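Local coordinates for protein hydroxyethylphosphonate dioxygenase (Streptomyces albus, PDB 6B9R) that probably catalyses the iron-dependent oxidative cleavage of 2-hydroxyethylphosphonate to hydroxymethylphosphonate, at residues A[28-31]-A[37-40]; A[98-103]-A[108-113]; A[318-323]-A[328-333]. All coordinates share one frame; numbering follows the deposited sequence.

The three contacts follow one another along the chain without overlap. Contact 1 lies in the N-terminal helical region, where a turn joins helix 10-27 to helix 32-39; contacts 2 and 3 are beta hairpins, each at the border of a different antiparallel sheet, an arrangement consistent with a tandem cupin fold. Within one chain the centre of contact 1 lies about 51 and 56 Å from those of contacts 2 and 3, whose own centres are about 34 Å apart. Across the dimer, however, contact 1 of one subunit meets contact 2 of the other, and both contribute to the surroundings of the bound substrate. Contact 3 also touches the second subunit.

Contact 1: residues A[28-31]-A[37-40]; sequences LKRN and ADLG. With 2HE ((2-hydroxyethyl)phosphonic acid), chain Q.
Arg30, in the turn that follows helix 10-27, reaches across to Asp38 on helix 32-39, and its side chain is a worked example of how one arginine can serve several partners. From CB, which points toward the helix, the chain folds back at chi2 (-56°), and this bend lays the aliphatic part beside the aspartate: CG of Arg30 comes to 3.7 Å from Asp38 OD2, and CD of Arg30 to 3.4 Å from the same oxygen. Next, NE forms a salt bridge, with Arg30 NE 2.7 Å from Asp38 OD2 and an N-H...O angle of 146°. The oxygen is met nearly along its C-O axis. Only NE bonds the carboxylate directly, and only at OD2, a single-point grip in which the two planes stand 73° apart. At the tip the two amino groups part company. NH2 turns back on its own segment, Arg30 NH2 lying 2.8 Å from Leu28 O in the carbonyl plane, a bond that should limit rotation of the guanidinium. NH1 donates to a water, 3.1 Å from Arg30 NH1, which in turn gives a weak bond to Asp38 OD1, so both carboxylate oxygens are linked to the same arginine. Asp38 OD2 also accepts from Trp68 NE1, and the guanidinium has a second anionic partner, Asp113 of the second subunit, which NH1 meets in a salt bridge. Lys29 heads away from this pair toward the bound phosphonate, its CE 3.2 Å from O2 of the ligand, whose other partners include Arg103 and Tyr111 of the second subunit. The whole is a short helix-to-helix connection: a Schellman motif with Lys29 at C-prime ends the first helix, and Asn31 supplies the N-cap of the next.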
# COMPACT_ATOMS: atom_id res chain seq x y z
N LEU A 28 -16.07 12.81 5.14
CA LEU A 28 -15.98 14.24 5.41
C LEU A 28 -17.11 14.74 6.30
O LEU A 28 -17.24 15.95 6.50
CB LEU A 28 -15.96 15.03 4.09
CG LEU A 28 -14.56 15.00 3.43
CD1 LEU A 28 -14.61 15.36 1.94
CD2 LEU A 28 -13.63 15.96 4.15
N LYS A 29 -17.92 13.83 6.86
CA LYS A 29 -19.09 14.21 7.65
C LYS A 29 -19.96 15.21 6.89
O LYS A 29 -20.46 16.20 7.45
CB LYS A 29 -18.66 14.74 9.02
CG LYS A 29 -17.77 13.76 9.81
CD LYS A 29 -18.44 12.38 9.91
CE LYS A 29 -17.80 11.47 10.97
NZ LYS A 29 -16.42 11.05 10.60
N ARG A 30 -20.16 14.94 5.60
CA ARG A 30 -21.12 15.67 4.77
C ARG A 30 -22.31 14.76 4.48
O ARG A 30 -22.18 13.78 3.74
CB ARG A 30 -20.47 16.13 3.46
CG ARG A 30 -19.14 16.90 3.66
CD ARG A 30 -19.36 18.11 4.57
NE ARG A 30 -18.47 19.25 4.32
CZ ARG A 30 -17.32 19.47 4.94
NH1 ARG A 30 -16.61 20.55 4.65
NH2 ARG A 30 -16.85 18.60 5.84
N ASN A 31 -23.46 15.06 5.07
CA ASN A 31 -24.64 14.27 4.73
C ASN A 31 -25.18 14.78 3.40
O ASN A 31 -24.58 15.64 2.75
CB ASN A 31 -25.66 14.30 5.87
CG ASN A 31 -26.22 15.68 6.14
OD1 ASN A 31 -26.03 16.61 5.36
ND2 ASN A 31 -26.93 15.81 7.26
N ALA A 37 -24.73 21.15 -0.97
CA ALA A 37 -24.28 22.53 -0.82
C ALA A 37 -22.82 22.68 -1.22
O ALA A 37 -22.46 23.62 -1.94
CB ALA A 37 -24.49 23.00 0.62
N ASP A 38 -21.96 21.76 -0.78
CA ASP A 38 -20.54 21.83 -1.12
C ASP A 38 -20.31 21.63 -2.62
O ASP A 38 -19.43 22.27 -3.21
CB ASP A 38 -19.73 20.79 -0.34
CG ASP A 38 -19.68 21.06 1.15
OD1 ASP A 38 -20.13 22.14 1.59
OD2 ASP A 38 -19.21 20.17 1.88
N LEU A 39 -21.04 20.72 -3.24
CA LEU A 39 -20.78 20.36 -4.63
C LEU A 39 -21.61 21.16 -5.62
O LEU A 39 -21.48 20.94 -6.83
CB LEU A 39 -21.02 18.86 -4.84
CG LEU A 39 -20.20 17.89 -3.98
CD1 LEU A 39 -20.66 16.45 -4.16
CD2 LEU A 39 -18.71 17.99 -4.28
N GLY A 40 -22.45 22.08 -5.15
CA GLY A 40 -23.33 22.79 -6.05
C GLY A 40 -24.33 21.90 -6.76
O GLY A 40 -24.66 22.16 -7.92
O3 2HE Q . -21.49 9.56 14.21
P 2HE Q . -20.06 10.27 14.21
O1 2HE Q . -18.96 9.29 13.87
O2 2HE Q . -20.13 11.46 13.12
CA 2HE Q . -19.64 10.93 15.83
CB 2HE Q . -18.21 11.39 15.71
O4 2HE Q . -17.40 10.29 15.27
O HOH W 1 -17.66 22.90 2.86

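Contact 2: residues A[98-103]-A[108-113]; sequences SRIIER and YYEYRD. With 2HE ((2-hydroxyethyl)phosphonic acid), chain F.
Arg99 with Tyr111 and Ile101 with Tyr109 form the hydrogen-bonded pairs of an antiparallel beta hairpin, interrupted by a classic beta bulge. At the bulge Ile101 O accepts twice, from Tyr108 N at 2.9 Å and from Tyr109 N at 3.3 Å. On the Ile100 and Glu110 face, Glu110 OE2 collects three donors. Ser98 OG, set opposite the backbone N (chi1 170°), approaches on the anti side, 2.6 Å from Glu110 OE2, while Arg112 grips the same oxygen side-on through NE and NH2. At the same end of the hairpin, on the other face, Arg99 NH2 makes a salt bridge of 2.9 Å to Asp113 OD1. Tyr111 CB lies over one face of this guanidinium, and NH1 donates to Lys29 O of the second subunit. The face bearing Ile101, Tyr109 and Tyr111 borders the substrate pocket. Tyr109 CE2 lies over one face of the Arg103 guanidinium, whose edge meets the phosphonate: Arg103 NH2 is 2.8 Å from ligand O1. Tyr108 OH is satisfied by Ser191 and by Glu144 N. Tyr109 OH accepts from Phe192 N and donates to a water, which also accepts from Arg103 NH1 and donates to ligand O1. Tyr111 OH receives a bond from a second water and gives a very short one, 2.5 Å, to ligand O2.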
# COMPACT_ATOMS: atom_id res chain seq x y z
N SER A 98 2.25 -7.21 -31.97
CA SER A 98 3.69 -7.18 -32.24
C SER A 98 4.20 -5.77 -32.50
O SER A 98 3.58 -4.99 -33.23
CB SER A 98 4.01 -8.06 -33.45
OG SER A 98 5.34 -7.86 -33.87
N ARG A 99 5.35 -5.46 -31.90
CA ARG A 99 6.11 -4.25 -32.16
C ARG A 99 7.57 -4.63 -32.37
O ARG A 99 8.15 -5.35 -31.55
CB ARG A 99 6.03 -3.25 -31.00
CG ARG A 99 4.77 -2.43 -30.94
CD ARG A 99 4.28 -2.30 -29.52
NE ARG A 99 3.78 -3.59 -29.04
CZ ARG A 99 4.15 -4.17 -27.90
NH1 ARG A 99 5.01 -3.58 -27.08
NH2 ARG A 99 3.63 -5.35 -27.59
N ILE A 100 8.16 -4.16 -33.46
CA ILE A 100 9.59 -4.31 -33.71
C ILE A 100 10.22 -2.95 -33.49
O ILE A 100 9.76 -1.95 -34.04
CB ILE A 100 9.87 -4.84 -35.12
CG1 ILE A 100 9.35 -6.26 -35.27
CG2 ILE A 100 11.36 -4.76 -35.42
CD1 ILE A 100 9.23 -6.73 -36.69
N ILE A 101 11.27 -2.91 -32.67
CA ILE A 101 11.98 -1.67 -32.37
C ILE A 101 13.42 -1.84 -32.79
O ILE A 101 14.07 -2.85 -32.48
CB ILE A 101 11.86 -1.29 -30.88
CG1 ILE A 101 10.40 -1.00 -30.54
CG2 ILE A 101 12.74 -0.08 -30.58
CD1 ILE A 101 10.20 -0.36 -29.18
N GLU A 102 13.92 -0.85 -33.53
CA GLU A 102 15.30 -0.84 -34.00
C GLU A 102 16.17 -0.08 -33.02
O GLU A 102 15.73 0.90 -32.41
CB GLU A 102 15.39 -0.21 -35.39
CG GLU A 102 14.41 -0.77 -36.40
CD GLU A 102 14.86 -0.55 -37.83
OE1 GLU A 102 14.40 -1.29 -38.72
OE2 GLU A 102 15.68 0.36 -38.06
N ARG A 103 17.40 -0.54 -32.86
CA ARG A 103 18.40 0.13 -32.06
C ARG A 103 19.74 -0.03 -32.74
O ARG A 103 20.07 -1.12 -33.22
CB ARG A 103 18.49 -0.44 -30.63
CG ARG A 103 17.25 -0.26 -29.77
CD ARG A 103 17.53 -0.82 -28.39
NE ARG A 103 16.36 -0.83 -27.52
CZ ARG A 103 16.38 -1.26 -26.26
NH1 ARG A 103 17.52 -1.72 -25.75
NH2 ARG A 103 15.27 -1.24 -25.52
N TYR A 108 16.10 -4.70 -33.28
CA TYR A 108 16.77 -5.17 -32.08
C TYR A 108 15.91 -6.09 -31.23
O TYR A 108 16.39 -7.12 -30.76
CB TYR A 108 17.26 -3.96 -31.25
CG TYR A 108 18.35 -4.30 -30.26
CD1 TYR A 108 19.69 -4.23 -30.63
CD2 TYR A 108 18.04 -4.72 -28.97
CE1 TYR A 108 20.70 -4.56 -29.73
CE2 TYR A 108 19.04 -5.05 -28.07
CZ TYR A 108 20.37 -4.97 -28.45
OH TYR A 108 21.36 -5.29 -27.55
N TYR A 109 14.63 -5.75 -31.05
CA TYR A 109 13.68 -6.58 -30.33
C TYR A 109 12.37 -6.64 -31.11
O TYR A 109 12.00 -5.68 -31.78
CB TYR A 109 13.34 -6.03 -28.93
CG TYR A 109 14.45 -5.95 -27.91
CD1 TYR A 109 15.33 -7.01 -27.71
CD2 TYR A 109 14.58 -4.82 -27.11
CE1 TYR A 109 16.33 -6.92 -26.75
CE2 TYR A 109 15.57 -4.73 -26.15
CZ TYR A 109 16.44 -5.79 -25.97
OH TYR A 109 17.42 -5.69 -25.01
N GLU A 110 11.68 -7.77 -31.01
CA GLU A 110 10.25 -7.81 -31.30
C GLU A 110 9.51 -8.07 -29.99
O GLU A 110 9.80 -9.06 -29.30
CB GLU A 110 9.87 -8.91 -32.30
CG GLU A 110 8.35 -8.91 -32.57
CD GLU A 110 7.86 -10.08 -33.42
OE1 GLU A 110 8.66 -10.97 -33.74
OE2 GLU A 110 6.65 -10.10 -33.75
N TYR A 111 8.57 -7.18 -29.67
CA TYR A 111 7.75 -7.27 -28.47
C TYR A 111 6.36 -7.81 -28.80
O TYR A 111 5.78 -7.46 -29.83
CB TYR A 111 7.56 -5.90 -27.80
CG TYR A 111 8.79 -5.16 -27.35
CD1 TYR A 111 9.48 -4.34 -28.23
CD2 TYR A 111 9.21 -5.22 -26.03
CE1 TYR A 111 10.59 -3.62 -27.81
CE2 TYR A 111 10.33 -4.51 -25.60
CZ TYR A 111 11.01 -3.71 -26.50
OH TYR A 111 12.10 -2.99 -26.08
N ARG A 112 5.82 -8.62 -27.90
CA ARG A 112 4.44 -9.08 -27.99
C ARG A 112 3.82 -9.05 -26.59
O ARG A 112 4.42 -9.55 -25.64
CB ARG A 112 4.36 -10.51 -28.57
CG ARG A 112 4.78 -10.60 -30.03
CD ARG A 112 4.63 -12.01 -30.58
NE ARG A 112 5.30 -12.15 -31.86
CZ ARG A 112 5.62 -13.32 -32.41
NH1 ARG A 112 5.33 -14.46 -31.78
NH2 ARG A 112 6.24 -13.35 -33.59
N ASP A 113 2.63 -8.45 -26.47
CA ASP A 113 1.91 -8.53 -25.21
C ASP A 113 1.50 -9.95 -24.90
O ASP A 113 1.17 -10.73 -25.80
CB ASP A 113 0.63 -7.69 -25.23
CG ASP A 113 0.89 -6.22 -25.44
OD1 ASP A 113 2.01 -5.75 -25.18
OD2 ASP A 113 -0.05 -5.55 -25.89
O3 2HE F . 13.35 -3.32 -21.23
P 2HE F . 13.72 -3.44 -22.66
O1 2HE F . 14.97 -2.48 -23.00
O2 2HE F . 12.48 -3.07 -23.63
CA 2HE F . 14.19 -5.17 -22.89
CB 2HE F . 13.23 -6.01 -22.05
O4 2HE F . 13.57 -5.98 -20.66
O HOH W 2 17.23 -3.39 -23.33
O HOH W 3 13.17 -1.04 -27.48

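Contact 3: residues A[318-323]-A[328-333]; sequences WSYPGP and YRFTQL
Trp318 and Phe330 form the tight part of this contact: Phe330 CB lies over the face of the indole, 3.9 Å from the centroid of its six-membered ring and almost on the ring normal. With chi1 at 69°, Trp318 CG sits between the backbone N and the carbonyl carbon, which brings the indole back over the neighbouring strand and sets its edge against Gln332 CB. On the same face Tyr320 and Phe330 run side by side, Tyr320 CB 3.3 Å from Phe330 CE2, while Tyr320 CD1 meets the edge of the Tyr328 ring. Across the dimer, Trp318 NE1 donates to Leu250 O of the second subunit. Replacing the indole by an alanine's methyl is likely to uncover Phe330 CB and leave Leu250 O of the second subunit without this donor. The opposite face is looser and partly exposed: Ser319 OG comes no nearer than 4.0 Å to Arg329 CG, and the guanidinium of Arg329 turns instead to Asp348. Four backbone hydrogen bonds, two at each of the pairs Trp318 with Phe330 and Tyr320 with Tyr328, complete an antiparallel beta hairpin at the border of its sheet.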
# COMPACT_ATOMS: atom_id res chain seq x y z
N TRP A 318 10.65 -29.75 -6.63
CA TRP A 318 9.84 -30.61 -5.78
C TRP A 318 8.52 -30.89 -6.49
O TRP A 318 8.17 -30.26 -7.49
CB TRP A 318 9.61 -29.99 -4.40
CG TRP A 318 8.72 -28.77 -4.36
CD1 TRP A 318 7.43 -28.72 -3.91
CD2 TRP A 318 9.07 -27.44 -4.75
NE1 TRP A 318 6.96 -27.44 -4.00
CE2 TRP A 318 7.94 -26.63 -4.52
CE3 TRP A 318 10.22 -26.85 -5.29
CZ2 TRP A 318 7.92 -25.26 -4.80
CZ3 TRP A 318 10.21 -25.49 -5.57
CH2 TRP A 318 9.06 -24.70 -5.32
N SER A 319 7.81 -31.88 -5.96
CA SER A 319 6.60 -32.41 -6.57
C SER A 319 5.39 -32.06 -5.72
O SER A 319 5.48 -31.90 -4.50
CB SER A 319 6.68 -33.93 -6.72
OG SER A 319 7.55 -34.26 -7.77
N TYR A 320 4.24 -31.96 -6.39
CA TYR A 320 3.01 -31.59 -5.71
C TYR A 320 1.90 -32.53 -6.15
O TYR A 320 1.71 -32.73 -7.36
CB TYR A 320 2.62 -30.13 -6.00
CG TYR A 320 1.41 -29.69 -5.22
CD1 TYR A 320 0.13 -29.96 -5.67
CD2 TYR A 320 1.55 -29.04 -4.00
CE1 TYR A 320 -0.99 -29.58 -4.94
CE2 TYR A 320 0.44 -28.65 -3.26
CZ TYR A 320 -0.82 -28.93 -3.73
OH TYR A 320 -1.92 -28.54 -2.99
N PRO A 321 1.12 -33.10 -5.22
CA PRO A 321 1.18 -32.80 -3.78
C PRO A 321 2.29 -33.54 -3.07
O PRO A 321 2.54 -33.31 -1.89
CB PRO A 321 -0.19 -33.26 -3.27
CG PRO A 321 -0.54 -34.40 -4.18
CD PRO A 321 0.03 -34.05 -5.54
N GLY A 322 2.97 -34.42 -3.78
CA GLY A 322 4.07 -35.16 -3.21
C GLY A 322 4.58 -36.21 -4.17
O GLY A 322 3.96 -36.51 -5.19
N PRO A 323 5.73 -36.79 -3.85
CA PRO A 323 6.36 -37.74 -4.78
C PRO A 323 5.61 -39.05 -4.95
O PRO A 323 5.83 -39.73 -5.95
CB PRO A 323 7.76 -37.97 -4.17
CG PRO A 323 7.62 -37.60 -2.71
CD PRO A 323 6.58 -36.49 -2.68
N TYR A 328 2.17 -32.25 -10.30
CA TYR A 328 3.00 -31.19 -10.86
C TYR A 328 4.40 -31.34 -10.32
O TYR A 328 4.60 -31.82 -9.20
CB TYR A 328 2.49 -29.77 -10.47
CG TYR A 328 1.00 -29.60 -10.56
CD1 TYR A 328 0.35 -29.68 -11.78
CD2 TYR A 328 0.25 -29.35 -9.42
CE1 TYR A 328 -1.03 -29.53 -11.85
CE2 TYR A 328 -1.12 -29.18 -9.49
CZ TYR A 328 -1.75 -29.26 -10.71
OH TYR A 328 -3.11 -29.11 -10.78
N ARG A 329 5.38 -30.89 -11.10
CA ARG A 329 6.74 -30.77 -10.61
C ARG A 329 7.12 -29.30 -10.74
O ARG A 329 7.04 -28.73 -11.83
CB ARG A 329 7.71 -31.67 -11.39
CG ARG A 329 9.01 -31.96 -10.64
CD ARG A 329 10.01 -30.82 -10.78
NE ARG A 329 10.37 -30.61 -12.18
CZ ARG A 329 11.33 -31.26 -12.84
NH1 ARG A 329 12.09 -32.17 -12.23
NH2 ARG A 329 11.55 -30.97 -14.12
N PHE A 330 7.49 -28.69 -9.62
CA PHE A 330 7.81 -27.27 -9.61
C PHE A 330 9.32 -27.07 -9.59
O PHE A 330 10.05 -27.84 -8.96
CB PHE A 330 7.22 -26.57 -8.39
CG PHE A 330 5.72 -26.63 -8.29
CD1 PHE A 330 4.92 -26.12 -9.30
CD2 PHE A 330 5.12 -27.13 -7.15
CE1 PHE A 330 3.52 -26.15 -9.18
CE2 PHE A 330 3.73 -27.16 -7.03
CZ PHE A 330 2.94 -26.67 -8.05
N THR A 331 9.77 -26.01 -10.27
CA THR A 331 11.15 -25.54 -10.21
C THR A 331 11.11 -24.08 -9.77
O THR A 331 10.38 -23.27 -10.36
CB THR A 331 11.85 -25.68 -11.56
OG1 THR A 331 11.85 -27.05 -11.98
CG2 THR A 331 13.30 -25.21 -11.46
N GLN A 332 11.88 -23.75 -8.74
CA GLN A 332 11.89 -22.39 -8.20
C GLN A 332 12.80 -21.50 -9.03
O GLN A 332 13.99 -21.81 -9.21
CB GLN A 332 12.35 -22.41 -6.73
CG GLN A 332 12.58 -21.02 -6.11
CD GLN A 332 13.30 -21.09 -4.76
OE1 GLN A 332 12.99 -21.93 -3.92
NE2 GLN A 332 14.28 -20.20 -4.56
N LEU A 333 12.25 -20.40 -9.56
CA LEU A 333 13.01 -19.50 -10.40
C LEU A 333 13.41 -18.27 -9.58
O LEU A 333 13.23 -18.22 -8.36
CB LEU A 333 12.19 -19.15 -11.65
CG LEU A 333 11.59 -20.38 -12.35
CD1 LEU A 333 10.68 -19.97 -13.51
CD2 LEU A 333 12.71 -21.32 -12.82